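Local coordinates for protein Myo-inositol phosphohydrolase (Mitsuokella multacida, PDB 4WU3) that probably removes phosphate groups from myo-inositol hexakisphosphate and related inositol phosphates, using two protein-tyrosine-phosphatase-like regions in one chain, at residues R62-G67 / L106-V111; V91-C96 / G247-F252; T379-G384 / P560-G565; Y554-N559 / E604-Y609; I416-L421 / M491-L496. The protein carries 2 engineered substitutions. All blocks are in the same frame, centred on the assembly; numbering follows the deposited sequence.

Contact 1. Residues R62-G67 / L106-V111; sequences RNFRMG and LKKVPV
A small, mostly apolar surface contact sets Phe64 and Met66, at the edge strand 65-66, against Lys108 and Pro110 at the C-terminal end of helix 99-108 and in the turn that follows. Strand 65-66 is the outermost strand at one end of a five-stranded mixed sheet and pairs antiparallel with strand 91-94. Phe64 and Met66 both direct their CB toward the helix end, whereas Arg65 between them points away and hydrogen-bonds through NH1 to Asn63 O at 3.0 Å. That oxygen lies at the edge of the guanidinium, in its plane; NH1 also reaches Gly245 O.

Phe64 meets the methylene chain of Lys108: CE2 is 3.9 Å from CD, the two side chains slanting past each other. Lys108 sends CG away from its own backbone N (chi1 176°) and stays extended until chi4, where a bend to 76° turns the ammonium off the line of the chain. Met66 SD runs past the same lysine, 4.3 Å from CG, and its terminal CE ends 4.2 Å from Pro110 CD. The helical conformation stops at Val109, and Pro110 is the centre of an inverse gamma turn closed by a weak bond from Val111 N to Val109 O. Trp237 of strand 237-241 also touches Met66, Val109 and Pro110.

No hydrogen bond or salt bridge joins the two segments, and the direct contact between them is van der Waals in kind: lysine lends its methylenes to an aromatic ring and a thioether, while its ammonium makes no polar bond to segment 62-67.

Contact 2. Residues V91-C96 / G247-F252; sequences VSASSC and GRTTIF. With PO4 (phosphate ion), chain G.
Strand 91-94 runs past the first turn of helix 247-261, closest at Ala93 and Thr249, whose CA atoms are 6.8 Å apart. The helix starts where the phosphate-binding P-loop of the protein-tyrosine-phosphatase fold ends, the loop that runs from His241 to Arg248, so the contact packs that helix onto the sheet. Backbone bonds tie strand 91-94 to strand 65-66 on one edge and to strand 237-241 on the other.

Ala93 and Thr249 point at each other, methyl against methyl, CB to CG2 at 3.5 Å. Thr249 carries CG2 anti to its backbone N, which brings this methyl to the strand. Its OG1 approaches Ser94 O only to 3.6 Å, without a hydrogen bond, and instead pairs with Ser242 OG in the loop. Ser94 OG turns the other way, donating to Ser95 O in the carbonyl plane, on a lone pair, and it also meets His239 NE2.

A phosphate ion, likely carried over from the crystallisation solution, occupies the loop, where Ser242 OG and the backbone nitrogens of Ala244 and Met246 also bind it. Glu124 and Leu211 O hold the far nitrogen of Arg248, NH2. The other side of that guanidinium grips the ion edge-on with two nearly straight bonds: NE to O4 and NH1 to O3, each 2.8 Å, while the backbone N of Arg248 gives a second bond to the same O4, 2.9 Å long.

Contact 3. Residues T379-G384 / P560-G565; sequences TPTRKG and PDVSLG
The ammonium of Lys383 is gripped by both oxygens of Asp561 and by Asn559 OD1, just before segment 560-565. The shorter link of the salt bridge runs from NZ to Asp561 OD1, 2.8 Å, on that oxygen's syn lone pair; NZ to OD2, at 2.9 Å, is a weak bond. The two side chains come from opposite directions. Asp561 places CG between its backbone N and carbonyl carbon (chi1 54°), and Lys383 bends at chi2 before running straight to the carboxylate.

Beneath this bridge lies an apolar patch. Thr381 and Val562 meet tip to tip, CG2 to CG1 at 3.6 Å, and Lys383 CD lies 3.9 Å from Val562 CG2, crossing it at a slant. The threonine presents its methyl to the valine while OG1 stays within the loop, accepting from Lys383 N at 3.0 Å. Arg570 of helix 564-573 binds the carbonyl oxygens of Thr381 and Lys383 as well, tying the loop to that helix.

Ser563 is the N-cap of helix 564-573, its OG accepting from Asp566 N. Segment 379-384 is a loop with an ST turn at Thr381, fastened to the residues that lead into an N-capped helix.

Contact 4. Residues Y554-N559 / E604-Y609; sequences YDMMKN and EKFYQY
Met556 aims its sulfur between two aromatic side chains of the facing helix and meets both at their edges. SD lies 5.2 Å from the centroid of the Phe606 ring, 87° off the ring normal, and also 5.2 Å from the centroid of the Tyr607 ring, at 82°. The nearest ring atoms are Phe606 CD2 and Tyr607 CD1, and SD comes within 3.8 Å of Tyr607 CA, against the helix backbone itself. The methionine crosses Tyr607 at about a right angle and Phe606 more obliquely.

Phe606 and Tyr607 share the same first torsion, CG anti to the backbone N, and, being successive on the helix, put their rings on different sides of the Met556 sulfur. Met557 reaches the far end of the Phe606 ring, CG to CZ at 4.1 Å, again at the ring edge, the two side chains crossing at roughly a right angle. Phe606 therefore has a thioether at each of two places on its rim, while Trp622 makes an edge-to-face contact with it and Ile520 touches it too.

The axes of the two short helical segments approach to 10.0 Å and run in nearly the same direction, crossing at -24°. This is buried helix-helix packing of helices 545-558 and 593-613, mediated by paired Met-aromatic contacts.

Contact 5. Residues I416-L421 / M491-L496; sequences IYIMDL and MTEQQL
Glu493, the first residue of helix 493-499, brings OE2 of its carboxylate against two side chains of the strand, 3.6 Å from Ile418 CG2 and 3.7 Å from Asp420 CB. CG sits anti to the backbone N (chi1 171°) and the chain stays extended beyond it, an outstretched shape that carries the carboxylate from the helix to the strand, crossing Ile418 at about a right angle.

Ile418 and Asp420 point the same way from strand 416-422, with Met419 between them turned to the other side. The planes of the two carboxylates are inclined by 26° to each other, and Asp420 OD2 stands 4.1 Å from Glu493 OE2 with no hydrogen bond between them. Each oxygen is satisfied by outside partners: Glu493 OE2 by His539 NE2, and Asp420 OD2 by Tyr504 OH and His426 NE2. His539 opens the second P-loop sequence, which ends at Arg546, and the acids lie next to that loop. The start of the helix is secured by a capping box, Gln495 N to Thr492 OG1 at 3.1 Å and Thr492 N to Gln495 OE1 at 3.0 Å.

Two buried acids of like charge thus stand close, Glu493 touching the strand through carbons of Ile418 and Asp420. Their mutual repulsion is probably eased by the histidine and tyrosine donors.

Overall arrangement
Contacts 1 and 2 come first along the chain and contacts 3, 4 and 5 much later, in the other half of the chain: the centres of contacts 1 and 5 are about 59 Å apart. Contacts 1 and 2, centres about 11 Å apart, share a mixed sheet through neighbouring strands 65-66 and 91-94, joined by Arg65 O to Ala93 N. The five-stranded sheet holding strand 416-422 of contact 5 repeats the same strand order. Contacts 3 and 4, centres also about 11 Å apart, alternate along the chain and meet where residues around the start of helix 564-573 pack on helix 593-613. Both segments of contact 5 fall between the two segments of contact 3; its centre lies about 25 Å from that of contact 4. The pattern fits two similar phosphatase-like regions.

Contact 1. Residues R62-G67 / L106-V111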
# COMPACT_ATOMS: atom_id res chain seq x y z
N ARG A 62 -14.09 6.55 23.88
CA ARG A 62 -14.57 5.97 22.64
C ARG A 62 -14.04 4.55 22.41
O ARG A 62 -12.86 4.28 22.58
CB ARG A 62 -14.13 6.89 21.50
CG ARG A 62 -14.43 6.42 20.09
CD ARG A 62 -13.86 7.41 19.09
NE ARG A 62 -14.19 7.06 17.71
CZ ARG A 62 -13.53 7.51 16.66
NH1 ARG A 62 -12.50 8.33 16.81
NH2 ARG A 62 -13.89 7.15 15.44
N ASN A 63 -14.95 3.66 22.02
CA ASN A 63 -14.60 2.30 21.65
C ASN A 63 -13.93 1.51 22.75
O ASN A 63 -13.17 0.59 22.48
CB ASN A 63 -13.72 2.30 20.39
CG ASN A 63 -14.50 2.64 19.15
OD1 ASN A 63 -15.67 2.24 19.02
ND2 ASN A 63 -13.89 3.40 18.24
N PHE A 64 -14.21 1.86 24.00
CA PHE A 64 -13.66 1.09 25.10
C PHE A 64 -14.23 -0.33 25.09
O PHE A 64 -15.43 -0.52 24.93
CB PHE A 64 -13.97 1.74 26.44
CG PHE A 64 -13.47 0.94 27.60
CD1 PHE A 64 -12.17 1.10 28.07
CD2 PHE A 64 -14.27 -0.02 28.19
CE1 PHE A 64 -11.70 0.34 29.11
CE2 PHE A 64 -13.79 -0.78 29.23
CZ PHE A 64 -12.51 -0.61 29.69
N ARG A 65 -13.38 -1.32 25.29
CA ARG A 65 -13.87 -2.67 25.54
C ARG A 65 -12.86 -3.45 26.36
O ARG A 65 -11.67 -3.15 26.34
CB ARG A 65 -14.18 -3.43 24.25
CG ARG A 65 -12.96 -3.80 23.40
CD ARG A 65 -12.54 -2.65 22.50
NE ARG A 65 -11.81 -3.10 21.33
CZ ARG A 65 -11.33 -2.29 20.39
NH1 ARG A 65 -11.50 -0.98 20.49
NH2 ARG A 65 -10.67 -2.77 19.36
N MET A 66 -13.36 -4.41 27.11
CA MET A 66 -12.52 -5.35 27.81
C MET A 66 -12.61 -6.68 27.09
O MET A 66 -13.59 -6.98 26.42
CB MET A 66 -12.97 -5.48 29.25
CG MET A 66 -12.50 -4.31 30.10
SD MET A 66 -13.29 -4.26 31.70
CE MET A 66 -12.85 -5.84 32.40
N GLY A 67 -11.56 -7.48 27.21
CA GLY A 67 -11.50 -8.77 26.54
C GLY A 67 -12.59 -9.71 26.98
O GLY A 67 -12.97 -10.63 26.23
N LEU A 106 -9.08 3.34 34.84
CA LEU A 106 -8.42 2.81 36.02
C LEU A 106 -9.43 2.33 37.07
O LEU A 106 -9.23 1.30 37.71
CB LEU A 106 -7.50 3.86 36.63
CG LEU A 106 -6.25 4.17 35.81
CD1 LEU A 106 -5.41 5.22 36.51
CD2 LEU A 106 -5.46 2.90 35.59
N LYS A 107 -10.52 3.07 37.24
CA LYS A 107 -11.55 2.66 38.18
C LYS A 107 -12.19 1.35 37.71
O LYS A 107 -12.40 0.43 38.50
CB LYS A 107 -12.62 3.74 38.34
CG LYS A 107 -13.54 3.51 39.54
CD LYS A 107 -14.56 4.63 39.73
CE LYS A 107 -15.34 4.44 41.02
NZ LYS A 107 -16.59 5.25 41.07
N LYS A 108 -12.48 1.27 36.42
CA LYS A 108 -13.25 0.15 35.90
C LYS A 108 -12.49 -1.16 35.90
O LYS A 108 -13.08 -2.21 36.17
CB LYS A 108 -13.75 0.44 34.49
CG LYS A 108 -14.48 -0.73 33.87
CD LYS A 108 -15.43 -0.28 32.77
CE LYS A 108 -16.45 -1.36 32.44
NZ LYS A 108 -17.50 -1.43 33.49
N VAL A 109 -11.20 -1.14 35.58
CA VAL A 109 -10.46 -2.40 35.46
C VAL A 109 -10.14 -2.97 36.85
O VAL A 109 -9.85 -2.24 37.79
CB VAL A 109 -9.19 -2.27 34.59
CG1 VAL A 109 -9.56 -1.92 33.16
CG2 VAL A 109 -8.22 -1.25 35.17
N PRO A 110 -10.23 -4.30 36.98
CA PRO A 110 -10.09 -4.91 38.29
C PRO A 110 -8.64 -5.13 38.70
O PRO A 110 -8.29 -6.22 39.16
CB PRO A 110 -10.83 -6.24 38.12
CG PRO A 110 -10.64 -6.58 36.68
CD PRO A 110 -10.59 -5.27 35.93
N VAL A 111 -7.80 -4.11 38.55
CA VAL A 111 -6.45 -4.15 39.10
C VAL A 111 -6.14 -2.79 39.70
O VAL A 111 -6.87 -1.83 39.47
CB VAL A 111 -5.37 -4.49 38.04
CG1 VAL A 111 -5.58 -5.90 37.50
CG2 VAL A 111 -5.37 -3.49 36.90

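Contact 2. Residues V91-C96 / G247-F252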
# COMPACT_ATOMS: atom_id res chain seq x y z
N VAL A 91 -7.12 -7.78 29.67
CA VAL A 91 -6.84 -6.86 28.62
C VAL A 91 -8.03 -5.92 28.40
O VAL A 91 -9.18 -6.32 28.57
CB VAL A 91 -6.54 -7.65 27.33
CG1 VAL A 91 -7.82 -8.15 26.68
CG2 VAL A 91 -5.77 -6.78 26.36
N SER A 92 -7.74 -4.67 28.06
CA SER A 92 -8.78 -3.75 27.57
C SER A 92 -8.19 -2.89 26.46
O SER A 92 -7.01 -2.97 26.17
CB SER A 92 -9.36 -2.87 28.69
OG SER A 92 -8.35 -2.14 29.36
N ALA A 93 -9.05 -2.09 25.82
CA ALA A 93 -8.65 -1.27 24.69
C ALA A 93 -9.63 -0.12 24.46
O ALA A 93 -10.77 -0.16 24.92
CB ALA A 93 -8.54 -2.12 23.43
N SER A 94 -9.18 0.90 23.73
CA SER A 94 -10.01 2.07 23.47
C SER A 94 -9.31 3.02 22.55
O SER A 94 -8.17 2.80 22.16
CB SER A 94 -10.31 2.83 24.77
OG SER A 94 -9.12 3.41 25.28
N SER A 95 -10.03 4.09 22.22
CA SER A 95 -9.46 5.28 21.62
C SER A 95 -8.51 5.95 22.59
O SER A 95 -8.39 5.55 23.75
CB SER A 95 -10.58 6.28 21.35
OG SER A 95 -11.01 6.87 22.58
N CYS A 96 -7.87 7.02 22.14
CA CYS A 96 -7.11 7.81 23.06
C CYS A 96 -8.07 8.38 24.09
O CYS A 96 -9.28 8.39 23.87
CB CYS A 96 -6.32 8.90 22.32
SG CYS A 96 -7.31 10.08 21.39
N GLY A 247 -8.20 0.65 14.02
CA GLY A 247 -7.20 -0.17 13.32
C GLY A 247 -6.02 -0.69 14.13
O GLY A 247 -5.88 -1.90 14.36
N ARG A 248 -5.14 0.21 14.55
CA ARG A 248 -3.94 -0.20 15.26
C ARG A 248 -4.32 -0.90 16.54
O ARG A 248 -3.68 -1.88 16.94
CB ARG A 248 -3.03 0.99 15.54
CG ARG A 248 -2.41 1.60 14.30
CD ARG A 248 -1.84 3.00 14.58
NE ARG A 248 -2.88 4.01 14.80
CZ ARG A 248 -2.62 5.29 15.08
NH1 ARG A 248 -3.61 6.15 15.26
NH2 ARG A 248 -1.36 5.70 15.21
N THR A 249 -5.37 -0.40 17.20
CA THR A 249 -5.82 -0.99 18.47
C THR A 249 -6.31 -2.43 18.26
O THR A 249 -5.98 -3.32 19.03
CB THR A 249 -6.90 -0.13 19.15
OG1 THR A 249 -6.30 1.07 19.66
CG2 THR A 249 -7.54 -0.86 20.31
N THR A 250 -7.07 -2.66 17.20
CA THR A 250 -7.62 -3.99 16.95
C THR A 250 -6.56 -4.98 16.51
O THR A 250 -6.61 -6.15 16.87
CB THR A 250 -8.76 -3.93 15.93
OG1 THR A 250 -9.81 -3.11 16.45
CG2 THR A 250 -9.32 -5.33 15.65
N ILE A 251 -5.59 -4.51 15.74
CA ILE A 251 -4.45 -5.34 15.41
C ILE A 251 -3.83 -5.88 16.69
O ILE A 251 -3.52 -7.07 16.77
CB ILE A 251 -3.36 -4.58 14.65
CG1 ILE A 251 -3.78 -4.33 13.20
CG2 ILE A 251 -2.06 -5.37 14.68
CD1 ILE A 251 -2.92 -3.30 12.50
N PHE A 252 -3.64 -5.02 17.68
CA PHE A 252 -2.95 -5.46 18.89
C PHE A 252 -3.81 -6.23 19.87
O PHE A 252 -3.28 -7.04 20.65
CB PHE A 252 -2.23 -4.31 19.58
CG PHE A 252 -0.90 -4.03 18.99
CD1 PHE A 252 -0.80 -3.42 17.76
CD2 PHE A 252 0.25 -4.41 19.64
CE1 PHE A 252 0.44 -3.18 17.19
CE2 PHE A 252 1.49 -4.20 19.08
CZ PHE A 252 1.58 -3.58 17.86
P PO4 G . -6.69 3.87 14.83
O1 PO4 G . -7.74 4.00 13.76
O2 PO4 G . -7.32 3.08 15.96
O3 PO4 G . -6.25 5.23 15.31
O4 PO4 G . -5.46 3.13 14.34

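Contact 3. Residues T379-G384 / P560-G565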
# COMPACT_ATOMS: atom_id res chain seq x y z
N THR A 379 31.56 38.23 12.20
CA THR A 379 32.62 38.83 13.01
C THR A 379 32.56 38.37 14.47
O THR A 379 32.40 39.19 15.37
CB THR A 379 32.54 40.37 12.97
OG1 THR A 379 31.29 40.82 13.52
CG2 THR A 379 32.66 40.88 11.55
N PRO A 380 32.69 37.06 14.70
CA PRO A 380 32.66 36.55 16.06
C PRO A 380 33.98 36.83 16.76
O PRO A 380 34.98 37.07 16.10
CB PRO A 380 32.49 35.04 15.86
CG PRO A 380 33.20 34.78 14.58
CD PRO A 380 32.99 36.00 13.72
N THR A 381 33.96 36.80 18.09
CA THR A 381 35.18 37.00 18.85
C THR A 381 36.11 35.82 18.61
O THR A 381 35.65 34.69 18.45
CB THR A 381 34.90 37.13 20.37
OG1 THR A 381 36.15 37.22 21.07
CG2 THR A 381 34.12 35.92 20.89
N ARG A 382 37.41 36.09 18.59
CA ARG A 382 38.42 35.04 18.46
C ARG A 382 39.02 34.72 19.82
O ARG A 382 40.10 34.14 19.92
CB ARG A 382 39.54 35.47 17.51
CG ARG A 382 39.20 35.35 16.03
CD ARG A 382 40.46 35.40 15.16
NE ARG A 382 41.17 34.12 15.13
CZ ARG A 382 41.35 33.37 14.03
NH1 ARG A 382 41.99 32.22 14.11
NH2 ARG A 382 40.88 33.78 12.86
N LYS A 383 38.30 35.08 20.86
CA LYS A 383 38.81 34.90 22.20
C LYS A 383 38.99 33.44 22.62
O LYS A 383 38.08 32.62 22.53
CB LYS A 383 37.90 35.62 23.19
CG LYS A 383 38.32 35.41 24.61
CD LYS A 383 37.62 34.21 25.19
CE LYS A 383 38.28 33.89 26.50
NZ LYS A 383 37.51 32.90 27.29
N GLY A 384 40.19 33.11 23.09
CA GLY A 384 40.45 31.77 23.56
C GLY A 384 41.09 30.87 22.50
O GLY A 384 41.70 29.85 22.82
N PRO A 560 33.38 29.17 27.96
CA PRO A 560 31.95 29.29 28.25
C PRO A 560 31.46 30.75 28.26
O PRO A 560 30.26 31.00 28.24
CB PRO A 560 31.81 28.63 29.63
CG PRO A 560 33.17 28.68 30.23
CD PRO A 560 34.14 28.61 29.10
N ASP A 561 32.39 31.70 28.28
CA ASP A 561 32.04 33.12 28.24
C ASP A 561 31.75 33.63 26.83
O ASP A 561 31.32 34.76 26.66
CB ASP A 561 33.16 33.96 28.86
CG ASP A 561 34.52 33.68 28.22
OD1 ASP A 561 34.76 32.54 27.77
OD2 ASP A 561 35.35 34.60 28.20
N VAL A 562 31.99 32.80 25.82
CA VAL A 562 31.69 33.19 24.44
C VAL A 562 30.28 32.73 24.04
O VAL A 562 29.83 31.67 24.46
CB VAL A 562 32.74 32.61 23.49
CG1 VAL A 562 32.38 32.93 22.05
CG2 VAL A 562 34.12 33.15 23.85
N SER A 563 29.58 33.53 23.25
CA SER A 563 28.18 33.22 22.93
C SER A 563 28.05 31.97 22.06
O SER A 563 28.99 31.59 21.37
CB SER A 563 27.50 34.41 22.26
OG SER A 563 28.09 34.70 21.00
N LEU A 564 26.89 31.33 22.09
CA LEU A 564 26.67 30.17 21.24
C LEU A 564 26.91 30.54 19.78
O LEU A 564 27.65 29.87 19.06
CB LEU A 564 25.26 29.63 21.40
CG LEU A 564 24.94 28.43 20.50
CD1 LEU A 564 25.90 27.29 20.81
CD2 LEU A 564 23.51 27.96 20.69
N GLY A 565 26.31 31.64 19.35
CA GLY A 565 26.44 32.11 17.99
C GLY A 565 27.86 32.44 17.57
O GLY A 565 28.23 32.24 16.40

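Contact 4. Residues Y554-N559 / E604-Y609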
# COMPACT_ATOMS: atom_id res chain seq x y z
N TYR A 554 33.89 21.29 22.33
CA TYR A 554 35.13 21.52 23.05
C TYR A 554 35.40 23.02 23.20
O TYR A 554 35.75 23.49 24.29
CB TYR A 554 36.28 20.83 22.33
CG TYR A 554 37.60 20.87 23.06
CD1 TYR A 554 37.69 20.47 24.39
CD2 TYR A 554 38.76 21.27 22.42
CE1 TYR A 554 38.90 20.50 25.06
CE2 TYR A 554 39.97 21.29 23.09
CZ TYR A 554 40.03 20.91 24.41
OH TYR A 554 41.24 20.94 25.07
N ASP A 555 35.25 23.78 22.12
CA ASP A 555 35.39 25.23 22.17
C ASP A 555 34.53 25.80 23.31
O ASP A 555 35.04 26.53 24.16
CB ASP A 555 34.98 25.84 20.82
CG ASP A 555 35.48 27.28 20.63
OD1 ASP A 555 36.06 27.87 21.58
OD2 ASP A 555 35.29 27.82 19.52
N MET A 556 33.25 25.43 23.33
CA MET A 556 32.32 25.93 24.35
C MET A 556 32.81 25.59 25.73
O MET A 556 32.78 26.43 26.64
CB MET A 556 30.94 25.28 24.21
CG MET A 556 30.06 25.84 23.13
SD MET A 556 28.54 24.89 23.01
CE MET A 556 28.36 24.85 21.24
N MET A 557 33.21 24.33 25.91
CA MET A 557 33.64 23.85 27.21
C MET A 557 34.76 24.73 27.75
O MET A 557 34.79 25.05 28.93
CB MET A 557 34.09 22.39 27.14
CG MET A 557 32.96 21.38 27.00
SD MET A 557 33.51 19.71 26.58
CE MET A 557 34.21 19.17 28.14
N LYS A 558 35.69 25.11 26.88
CA LYS A 558 36.90 25.83 27.29
C LYS A 558 36.66 27.34 27.36
O LYS A 558 37.37 28.05 28.06
CB LYS A 558 38.04 25.55 26.29
CG LYS A 558 38.36 24.07 26.09
CD LYS A 558 39.22 23.52 27.21
CE LYS A 558 40.64 24.06 27.13
NZ LYS A 558 41.52 23.47 28.18
N ASN A 559 35.65 27.81 26.64
CA ASN A 559 35.37 29.23 26.56
C ASN A 559 33.89 29.50 26.77
O ASN A 559 33.21 29.99 25.87
CB ASN A 559 35.80 29.77 25.19
CG ASN A 559 37.29 29.64 24.97
OD1 ASN A 559 38.07 30.44 25.47
ND2 ASN A 559 37.69 28.64 24.23
N GLU A 604 22.33 23.74 21.10
CA GLU A 604 21.88 24.73 22.07
C GLU A 604 21.77 24.14 23.46
O GLU A 604 22.16 24.78 24.44
CB GLU A 604 20.50 25.27 21.70
CG GLU A 604 20.51 26.26 20.57
CD GLU A 604 19.16 26.89 20.34
OE1 GLU A 604 18.14 26.32 20.79
OE2 GLU A 604 19.11 27.96 19.71
N LYS A 605 21.20 22.94 23.55
CA LYS A 605 21.11 22.29 24.85
C LYS A 605 22.51 22.15 25.42
O LYS A 605 22.76 22.51 26.58
CB LYS A 605 20.41 20.94 24.74
CG LYS A 605 18.89 21.08 24.64
CD LYS A 605 18.16 19.80 24.98
CE LYS A 605 16.66 20.06 25.12
NZ LYS A 605 15.88 18.83 25.41
N PHE A 606 23.44 21.67 24.61
CA PHE A 606 24.78 21.44 25.11
C PHE A 606 25.42 22.74 25.59
O PHE A 606 26.17 22.74 26.55
CB PHE A 606 25.66 20.76 24.07
CG PHE A 606 27.01 20.42 24.58
CD1 PHE A 606 27.22 19.24 25.25
CD2 PHE A 606 28.07 21.30 24.43
CE1 PHE A 606 28.46 18.92 25.74
CE2 PHE A 606 29.32 20.99 24.92
CZ PHE A 606 29.51 19.80 25.57
N TYR A 607 25.12 23.84 24.92
CA TYR A 607 25.58 25.15 25.38
C TYR A 607 25.08 25.42 26.79
O TYR A 607 25.84 25.85 27.67
CB TYR A 607 25.11 26.25 24.44
CG TYR A 607 25.57 27.62 24.85
CD1 TYR A 607 26.83 28.09 24.49
CD2 TYR A 607 24.77 28.44 25.63
CE1 TYR A 607 27.27 29.34 24.88
CE2 TYR A 607 25.19 29.69 26.02
CZ TYR A 607 26.44 30.14 25.65
OH TYR A 607 26.87 31.39 26.04
N GLN A 608 23.79 25.15 27.03
CA GLN A 608 23.21 25.33 28.36
C GLN A 608 23.91 24.43 29.39
O GLN A 608 24.18 24.85 30.52
CB GLN A 608 21.71 25.02 28.38
CG GLN A 608 21.11 25.15 29.77
CD GLN A 608 19.62 24.88 29.84
OE1 GLN A 608 18.98 24.61 28.83
NE2 GLN A 608 19.07 24.95 31.05
N TYR A 609 24.18 23.20 28.99
CA TYR A 609 24.83 22.25 29.87
C TYR A 609 26.18 22.81 30.34
O TYR A 609 26.54 22.70 31.51
CB TYR A 609 25.03 20.91 29.16
CG TYR A 609 26.05 20.01 29.82
CD1 TYR A 609 25.75 19.33 30.99
CD2 TYR A 609 27.32 19.84 29.26
CE1 TYR A 609 26.69 18.50 31.59
CE2 TYR A 609 28.25 19.01 29.86
CZ TYR A 609 27.93 18.36 31.03
OH TYR A 609 28.83 17.53 31.65

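Contact 5. Residues I416-L421 / M491-L496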
# COMPACT_ATOMS: atom_id res chain seq x y z
N ILE A 416 50.00 15.51 21.07
CA ILE A 416 48.99 15.64 20.01
C ILE A 416 48.18 14.37 19.88
O ILE A 416 48.74 13.29 19.68
CB ILE A 416 49.66 15.94 18.66
CG1 ILE A 416 50.46 17.24 18.74
CG2 ILE A 416 48.60 16.04 17.56
CD1 ILE A 416 51.40 17.44 17.57
N TYR A 417 46.86 14.49 19.99
CA TYR A 417 45.95 13.36 19.85
C TYR A 417 45.16 13.48 18.56
O TYR A 417 44.62 14.54 18.25
CB TYR A 417 44.95 13.25 21.02
CG TYR A 417 45.57 12.91 22.34
CD1 TYR A 417 46.23 13.88 23.08
CD2 TYR A 417 45.50 11.63 22.87
CE1 TYR A 417 46.82 13.58 24.29
CE2 TYR A 417 46.09 11.32 24.09
CZ TYR A 417 46.74 12.31 24.79
OH TYR A 417 47.34 12.06 26.01
N ILE A 418 45.11 12.39 17.80
CA ILE A 418 44.18 12.29 16.68
C ILE A 418 42.89 11.70 17.23
O ILE A 418 42.89 10.58 17.76
CB ILE A 418 44.75 11.39 15.56
CG1 ILE A 418 46.04 11.99 14.96
CG2 ILE A 418 43.71 11.15 14.47
CD1 ILE A 418 45.91 13.41 14.43
N MET A 419 41.81 12.47 17.14
CA MET A 419 40.51 12.04 17.63
C MET A 419 39.67 11.57 16.44
O MET A 419 39.06 12.37 15.73
CB MET A 419 39.80 13.18 18.36
CG MET A 419 40.62 13.85 19.46
SD MET A 419 41.02 12.77 20.86
CE MET A 419 39.39 12.46 21.57
N ASP A 420 39.66 10.26 16.22
CA ASP A 420 38.94 9.66 15.11
C ASP A 420 37.49 9.47 15.55
O ASP A 420 37.21 8.68 16.45
CB ASP A 420 39.60 8.33 14.75
CG ASP A 420 38.82 7.52 13.72
OD1 ASP A 420 37.87 8.04 13.11
OD2 ASP A 420 39.17 6.33 13.54
N LEU A 421 36.57 10.19 14.92
CA LEU A 421 35.18 10.20 15.35
C LEU A 421 34.28 9.30 14.53
O LEU A 421 33.06 9.44 14.57
CB LEU A 421 34.63 11.62 15.27
CG LEU A 421 35.40 12.71 16.03
CD1 LEU A 421 34.93 14.08 15.60
CD2 LEU A 421 35.24 12.51 17.53
N MET A 491 46.78 -1.10 6.91
CA MET A 491 46.92 -0.62 8.30
C MET A 491 45.56 -0.14 8.83
O MET A 491 44.68 0.22 8.04
CB MET A 491 47.88 0.57 8.39
CG MET A 491 49.30 0.34 7.91
SD MET A 491 50.25 1.84 8.17
CE MET A 491 49.96 2.70 6.62
N THR A 492 45.41 -0.13 10.15
CA THR A 492 44.36 0.67 10.78
C THR A 492 44.90 2.09 10.85
O THR A 492 46.11 2.31 10.68
CB THR A 492 44.00 0.21 12.21
OG1 THR A 492 45.13 0.34 13.08
CG2 THR A 492 43.54 -1.21 12.21
N GLU A 493 44.01 3.06 11.08
CA GLU A 493 44.45 4.44 11.23
C GLU A 493 45.29 4.59 12.49
O GLU A 493 46.25 5.37 12.52
CB GLU A 493 43.26 5.40 11.30
CG GLU A 493 43.67 6.81 11.66
CD GLU A 493 42.58 7.84 11.40
OE1 GLU A 493 41.98 7.81 10.30
OE2 GLU A 493 42.34 8.69 12.29
N GLN A 494 44.92 3.85 13.52
CA GLN A 494 45.65 3.89 14.77
C GLN A 494 47.10 3.49 14.56
O GLN A 494 48.00 4.19 15.02
CB GLN A 494 45.02 2.97 15.80
CG GLN A 494 45.93 2.74 16.99
CD GLN A 494 45.18 2.22 18.18
OE1 GLN A 494 44.18 1.52 18.05
NE2 GLN A 494 45.66 2.56 19.37
N GLN A 495 47.32 2.38 13.86
CA GLN A 495 48.66 1.92 13.52
C GLN A 495 49.41 2.99 12.76
O GLN A 495 50.54 3.31 13.10
CB GLN A 495 48.62 0.65 12.67
CG GLN A 495 48.25 -0.59 13.46
CD GLN A 495 48.07 -1.82 12.59
OE1 GLN A 495 47.47 -1.76 11.51
NE2 GLN A 495 48.61 -2.93 13.04
N LEU A 496 48.77 3.56 11.74
CA LEU A 496 49.38 4.66 11.00
C LEU A 496 49.75 5.84 11.90
O LEU A 496 50.85 6.38 11.82
CB LEU A 496 48.45 5.15 9.88
CG LEU A 496 48.99 6.34 9.07
CD1 LEU A 496 50.31 5.98 8.41
CD2 LEU A 496 47.96 6.79 8.03